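Local coordinates for protein mRNA interferase toxin YafQ (Escherichia coli, PDB 4MMG) that cleaves mRNA on the ribosome at lysine codons followed by G or A, inhibiting translation elongation as the toxin of a toxin-antitoxin pair, at residues W59-L73 / R83-G95. The protein carries 1 engineered substitution. Numbering follows the deposited sequence.
Sequences WKGYRDAHVEPDWIL and RFERTGTQAALFG. Engineered in segment 83-95: Gln90 (natural residue His). With SO4 (sulfate ion), chain E.
Trp59 turns the edge of its indole to the C-terminal helix 90-94: NE1 donates to Leu93 O at 3.0 Å, the acceptor lying almost in the indole plane, so a large apolar ring also supplies a donor. Its five-membered ring meets the Phe94 ring obliquely, planes at 74°, while CZ3 touches Glu85 CG. Trp59 CE3 lies over one face of Tyr62, whose CE2 packs against the same methylene. Ile72 CD1 sits over the centre of one His66 face, Leu93 CD1 over the Arg86 guanidinium, which Asp18 pairs. The Glu85 carboxylate takes Arg83 NE on the syn lone pair of OE1; Arg83 NH2 donates to O2 of a sulfate, probably from the crystallisation liquor. Trp71 takes Val67 CG1 on one face and sends NE1 to Thr87 OG1, a weak bond. With OG1 anti to the backbone N (chi1 -170°), Thr87 also donates to Ile72 O. Ile72 and Gly88 form an antiparallel hydrogen-bonded pair; Gly88's backbone would jam a CB against Thr87 O, and Leu93 CD1 would crowd it. Asp70 OD1 accepts from Gln90 N, and Thr89, the N-cap residue, accepts from Ala92 N through OG1. In this RelE-family toxin, hairpin 71-77/81-88 thus runs into the short helix bearing engineered Gln90, the inferred proton-donor position.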
loop_
_atom_site.group_PDB
_atom_site.type_symbol
_atom_site.label_atom_id
_atom_site.label_comp_id
_atom_site.label_asym_id
_atom_site.label_seq_id
_atom_site.Cartn_x
_atom_site.Cartn_y
_atom_site.Cartn_z
ATOM N N TRP A 59 8.861 10.337 -0.636
ATOM C CA TRP A 59 7.612 9.714 -0.194
ATOM C C TRP A 59 7.100 10.260 1.134
ATOM O O TRP A 59 6.250 9.648 1.786
ATOM C CB TRP A 59 7.757 8.195 -0.120
ATOM C CG TRP A 59 7.849 7.511 -1.456
ATOM C CD1 TRP A 59 8.904 6.784 -1.939
ATOM C CD2 TRP A 59 6.841 7.478 -2.466
ATOM N NE1 TRP A 59 8.608 6.303 -3.194
ATOM C CE2 TRP A 59 7.348 6.719 -3.540
ATOM C CE3 TRP A 59 5.556 8.014 -2.568
ATOM C CZ2 TRP A 59 6.612 6.490 -4.703
ATOM C CZ3 TRP A 59 4.831 7.792 -3.728
ATOM C CH2 TRP A 59 5.358 7.034 -4.774
ATOM N N LYS A 60 7.603 11.422 1.533
ATOM C CA LYS A 60 7.122 12.081 2.745
ATOM C C LYS A 60 5.599 12.234 2.705
ATOM O O LYS A 60 5.039 12.592 1.670
ATOM C CB LYS A 60 7.794 13.451 2.887
ATOM C CG LYS A 60 7.422 14.210 4.152
ATOM C CD LYS A 60 8.151 15.552 4.192
ATOM C CE LYS A 60 7.513 16.526 5.171
ATOM N NZ LYS A 60 7.796 16.183 6.592
ATOM N N GLY A 61 4.940 11.919 3.819
ATOM C CA GLY A 61 3.489 11.980 3.893
ATOM C C GLY A 61 2.810 10.642 3.640
ATOM O O GLY A 61 1.619 10.485 3.927
ATOM N N TYR A 62 3.563 9.689 3.096
ATOM C CA TYR A 62 3.055 8.344 2.811
ATOM C C TYR A 62 3.577 7.327 3.829
ATOM O O TYR A 62 4.436 7.650 4.662
ATOM C CB TYR A 62 3.461 7.914 1.397
ATOM C CG TYR A 62 2.800 8.694 0.279
ATOM C CD1 TYR A 62 3.331 9.895 -0.167
ATOM C CD2 TYR A 62 1.647 8.219 -0.333
ATOM C CE1 TYR A 62 2.734 10.600 -1.201
ATOM C CE2 TYR A 62 1.038 8.914 -1.360
ATOM C CZ TYR A 62 1.585 10.107 -1.789
ATOM O OH TYR A 62 0.979 10.796 -2.819
ATOM N N ARG A 63 3.058 6.101 3.740
ATOM C CA ARG A 63 3.458 4.994 4.609
ATOM C C ARG A 63 3.820 3.772 3.769
ATOM O O ARG A 63 3.435 3.683 2.598
ATOM C CB ARG A 63 2.342 4.619 5.581
ATOM C CG ARG A 63 1.841 5.775 6.430
ATOM C CD ARG A 63 0.835 5.318 7.483
ATOM N NE ARG A 63 1.452 4.470 8.506
ATOM C CZ ARG A 63 2.134 4.942 9.546
ATOM N NH1 ARG A 63 2.287 6.254 9.701
ATOM N NH2 ARG A 63 2.672 4.109 10.427
ATOM N N ASP A 64 4.547 2.849 4.393
ATOM C CA ASP A 64 5.136 1.675 3.760
ATOM C C ASP A 64 4.714 0.459 4.579
ATOM O O ASP A 64 5.062 0.361 5.764
ATOM C CB ASP A 64 6.671 1.826 3.817
ATOM C CG ASP A 64 7.440 0.660 3.200
ATOM O OD1 ASP A 64 7.060 -0.523 3.329
ATOM O OD2 ASP A 64 8.510 0.938 2.616
ATOM N N ALA A 65 3.959 -0.457 3.971
ATOM C CA ALA A 65 3.687 -1.754 4.601
ATOM C C ALA A 65 4.241 -2.869 3.725
ATOM O O ALA A 65 4.152 -2.798 2.497
ATOM C CB ALA A 65 2.191 -1.951 4.820
ATOM N N HIS A 66 4.811 -3.898 4.344
ATOM C CA HIS A 66 5.348 -5.021 3.585
ATOM C C HIS A 66 4.300 -6.113 3.434
ATOM O O HIS A 66 3.856 -6.692 4.432
ATOM C CB HIS A 66 6.582 -5.603 4.279
ATOM C CG HIS A 66 7.864 -4.907 3.944
ATOM N ND1 HIS A 66 8.173 -3.643 4.406
ATOM C CD2 HIS A 66 8.931 -5.311 3.211
ATOM C CE1 HIS A 66 9.375 -3.303 3.975
ATOM N NE2 HIS A 66 9.853 -4.292 3.242
ATOM N N VAL A 67 3.882 -6.379 2.199
ATOM C CA VAL A 67 3.040 -7.541 1.926
ATOM C C VAL A 67 3.895 -8.808 2.055
ATOM O O VAL A 67 3.444 -9.829 2.577
ATOM C CB VAL A 67 2.400 -7.447 0.520
ATOM C CG1 VAL A 67 1.393 -8.587 0.315
ATOM C CG2 VAL A 67 1.738 -6.088 0.324
ATOM N N GLU A 68 5.126 -8.719 1.560
ATOM C CA GLU A 68 6.127 -9.794 1.614
ATOM C C GLU A 68 7.481 -9.095 1.755
ATOM O O GLU A 68 7.544 -7.873 1.659
ATOM C CB GLU A 68 6.087 -10.615 0.323
ATOM C CG GLU A 68 4.769 -11.318 0.092
ATOM C CD GLU A 68 4.695 -12.016 -1.249
ATOM O OE1 GLU A 68 5.651 -11.899 -2.057
ATOM O OE2 GLU A 68 3.666 -12.687 -1.488
ATOM N N PRO A 69 8.575 -9.851 1.985
ATOM C CA PRO A 69 9.841 -9.134 2.196
ATOM C C PRO A 69 10.244 -8.193 1.054
ATOM O O PRO A 69 10.857 -7.158 1.320
ATOM C CB PRO A 69 10.853 -10.270 2.343
ATOM C CG PRO A 69 10.060 -11.356 2.982
ATOM C CD PRO A 69 8.707 -11.285 2.308
ATOM N N ASP A 70 9.903 -8.532 -0.184
ATOM C CA ASP A 70 10.179 -7.625 -1.302
ATOM C C ASP A 70 8.915 -7.300 -2.089
ATOM O O ASP A 70 8.941 -7.185 -3.316
ATOM C CB ASP A 70 11.270 -8.192 -2.220
ATOM C CG ASP A 70 11.819 -7.156 -3.201
ATOM O OD1 ASP A 70 11.890 -5.954 -2.843
ATOM O OD2 ASP A 70 12.181 -7.542 -4.338
ATOM N N TRP A 71 7.807 -7.134 -1.374
ATOM C CA TRP A 71 6.582 -6.629 -1.980
ATOM C C TRP A 71 6.000 -5.609 -1.024
ATOM O O TRP A 71 5.533 -5.958 0.064
ATOM C CB TRP A 71 5.589 -7.761 -2.213
ATOM C CG TRP A 71 4.328 -7.359 -2.945
ATOM C CD1 TRP A 71 4.050 -6.150 -3.519
ATOM C CD2 TRP A 71 3.186 -8.191 -3.192
ATOM N NE1 TRP A 71 2.802 -6.181 -4.114
ATOM C CE2 TRP A 71 2.254 -7.423 -3.924
ATOM C CE3 TRP A 71 2.863 -9.513 -2.867
ATOM C CZ2 TRP A 71 1.020 -7.933 -4.326
ATOM C CZ3 TRP A 71 1.630 -10.019 -3.266
ATOM C CH2 TRP A 71 0.728 -9.231 -3.990
ATOM N N ILE A 72 6.051 -4.346 -1.441
ATOM C CA ILE A 72 5.691 -3.196 -0.620
ATOM C C ILE A 72 4.396 -2.585 -1.117
ATOM O O ILE A 72 4.148 -2.559 -2.328
ATOM C CB ILE A 72 6.759 -2.101 -0.769
ATOM C CG1 ILE A 72 8.143 -2.658 -0.499
ATOM C CG2 ILE A 72 6.455 -0.900 0.141
ATOM C CD1 ILE A 72 8.314 -2.989 0.892
ATOM N N LEU A 73 3.590 -2.083 -0.184
ATOM C CA LEU A 73 2.474 -1.198 -0.493
ATOM C C LEU A 73 2.797 0.185 0.055
ATOM O O LEU A 73 3.085 0.324 1.248
ATOM C CB LEU A 73 1.188 -1.705 0.149
ATOM C CG LEU A 73 0.023 -0.707 0.090
ATOM C CD1 LEU A 73 -0.450 -0.537 -1.336
ATOM C CD2 LEU A 73 -1.142 -1.117 0.990
ATOM N N ARG A 83 -5.420 6.566 0.462
ATOM C CA ARG A 83 -5.021 6.528 -0.941
ATOM C C ARG A 83 -3.975 5.442 -1.184
ATOM O O ARG A 83 -2.878 5.475 -0.621
ATOM C CB ARG A 83 -4.483 7.891 -1.386
ATOM C CG ARG A 83 -3.981 7.934 -2.818
ATOM C CD ARG A 83 -3.619 9.367 -3.201
ATOM N NE ARG A 83 -3.204 9.485 -4.592
ATOM C CZ ARG A 83 -4.026 9.790 -5.596
ATOM N NH1 ARG A 83 -5.317 10.007 -5.364
ATOM N NH2 ARG A 83 -3.557 9.877 -6.836
ATOM N N PHE A 84 -4.336 4.465 -2.007
ATOM C CA PHE A 84 -3.387 3.445 -2.437
ATOM C C PHE A 84 -2.524 4.021 -3.553
ATOM O O PHE A 84 -3.028 4.375 -4.619
ATOM C CB PHE A 84 -4.143 2.192 -2.871
ATOM C CG PHE A 84 -4.905 1.553 -1.749
ATOM C CD1 PHE A 84 -4.241 0.840 -0.767
ATOM C CD2 PHE A 84 -6.278 1.692 -1.659
ATOM C CE1 PHE A 84 -4.932 0.257 0.279
ATOM C CE2 PHE A 84 -6.985 1.118 -0.618
ATOM C CZ PHE A 84 -6.308 0.392 0.356
ATOM N N GLU A 85 -1.221 4.128 -3.305
ATOM C CA GLU A 85 -0.342 4.907 -4.178
ATOM C C GLU A 85 0.515 4.091 -5.140
ATOM O O GLU A 85 0.515 4.357 -6.345
ATOM C CB GLU A 85 0.531 5.844 -3.341
ATOM C CG GLU A 85 1.305 6.852 -4.154
ATOM C CD GLU A 85 0.416 7.885 -4.830
ATOM O OE1 GLU A 85 -0.749 8.067 -4.417
ATOM O OE2 GLU A 85 0.899 8.531 -5.795
ATOM N N ARG A 86 1.275 3.135 -4.611
ATOM C CA ARG A 86 2.085 2.237 -5.432
ATOM C C ARG A 86 2.190 0.880 -4.766
ATOM O O ARG A 86 2.028 0.762 -3.547
ATOM C CB ARG A 86 3.507 2.783 -5.637
ATOM C CG ARG A 86 3.604 3.972 -6.584
ATOM C CD ARG A 86 4.866 3.914 -7.427
ATOM N NE ARG A 86 4.874 2.759 -8.323
ATOM C CZ ARG A 86 5.918 2.393 -9.060
ATOM N NH1 ARG A 86 7.049 3.082 -9.000
ATOM N NH2 ARG A 86 5.838 1.325 -9.837
ATOM N N THR A 87 2.466 -0.141 -5.565
ATOM C CA THR A 87 2.851 -1.434 -5.015
ATOM C C THR A 87 3.862 -2.124 -5.925
ATOM O O THR A 87 3.791 -2.004 -7.151
ATOM C CB THR A 87 1.621 -2.333 -4.715
ATOM O OG1 THR A 87 2.039 -3.473 -3.960
ATOM C CG2 THR A 87 0.948 -2.804 -5.995
ATOM N N GLY A 88 4.825 -2.818 -5.327
ATOM C CA GLY A 88 5.844 -3.504 -6.094
ATOM C C GLY A 88 7.063 -3.791 -5.248
ATOM O O GLY A 88 6.991 -3.804 -4.021
ATOM N N THR A 89 8.193 -4.013 -5.907
ATOM C CA THR A 89 9.437 -4.284 -5.207
ATOM C C THR A 89 9.973 -3.008 -4.583
ATOM O O THR A 89 9.603 -1.899 -4.973
ATOM C CB THR A 89 10.522 -4.839 -6.145
ATOM O OG1 THR A 89 10.848 -3.848 -7.123
ATOM C CG2 THR A 89 10.061 -6.122 -6.838
ATOM N N GLN A 90 10.869 -3.166 -3.620
ATOM C CA GLN A 90 11.527 -2.014 -3.034
ATOM C C GLN A 90 12.315 -1.240 -4.095
ATOM O O GLN A 90 12.305 -0.010 -4.111
ATOM C CB GLN A 90 12.449 -2.476 -1.917
ATOM C CG GLN A 90 13.080 -1.346 -1.138
ATOM C CD GLN A 90 13.693 -1.836 0.151
ATOM O OE1 GLN A 90 13.016 -1.926 1.178
ATOM N NE2 GLN A 90 14.973 -2.169 0.105
ATOM N N ALA A 91 12.984 -1.957 -4.993
ATOM C CA ALA A 91 13.756 -1.318 -6.058
ATOM C C ALA A 91 12.876 -0.487 -6.982
ATOM O O ALA A 91 13.232 0.639 -7.340
ATOM C CB ALA A 91 14.523 -2.365 -6.856
ATOM N N ALA A 92 11.731 -1.035 -7.373
ATOM C CA ALA A 92 10.831 -0.328 -8.279
ATOM C C ALA A 92 10.256 0.930 -7.637
ATOM O O ALA A 92 10.141 1.975 -8.291
ATOM C CB ALA A 92 9.708 -1.248 -8.747
ATOM N N LEU A 93 9.916 0.837 -6.356
ATOM C CA LEU A 93 9.197 1.914 -5.679
ATOM C C LEU A 93 10.129 3.001 -5.142
ATOM O O LEU A 93 9.728 4.166 -5.036
ATOM C CB LEU A 93 8.332 1.346 -4.548
ATOM C CG LEU A 93 6.895 0.979 -4.935
ATOM C CD1 LEU A 93 6.815 0.120 -6.199
ATOM C CD2 LEU A 93 6.181 0.298 -3.764
ATOM N N PHE A 94 11.359 2.627 -4.800
ATOM C CA PHE A 94 12.271 3.571 -4.151
ATOM C C PHE A 94 13.538 3.884 -4.934
ATOM O O PHE A 94 14.135 4.939 -4.727
ATOM C CB PHE A 94 12.684 3.053 -2.774
ATOM C CG PHE A 94 11.550 2.952 -1.800
ATOM C CD1 PHE A 94 11.178 4.042 -1.032
ATOM C CD2 PHE A 94 10.860 1.762 -1.651
ATOM C CE1 PHE A 94 10.133 3.944 -0.129
ATOM C CE2 PHE A 94 9.813 1.656 -0.753
ATOM C CZ PHE A 94 9.450 2.752 0.002
ATOM N N GLY A 95 13.972 2.979 -5.801
ATOM C CA GLY A 95 15.265 3.145 -6.451
ATOM C C GLY A 95 15.352 4.365 -7.354
ATOM O O GLY A 95 14.386 4.729 -8.029
HETATM S S SO4 E . -0.427 10.953 -8.173
HETATM O O1 SO4 E . 1.022 10.880 -8.342
HETATM O O2 SO4 E . -0.820 10.258 -6.945
HETATM O O3 SO4 E . -1.068 10.340 -9.335
HETATM O O4 SO4 E . -0.833 12.352 -8.075
HETATM O O HOH W 1 12.265 -4.413 1.652
HETATM O O HOH W 2 13.760 -4.861 -4.735
#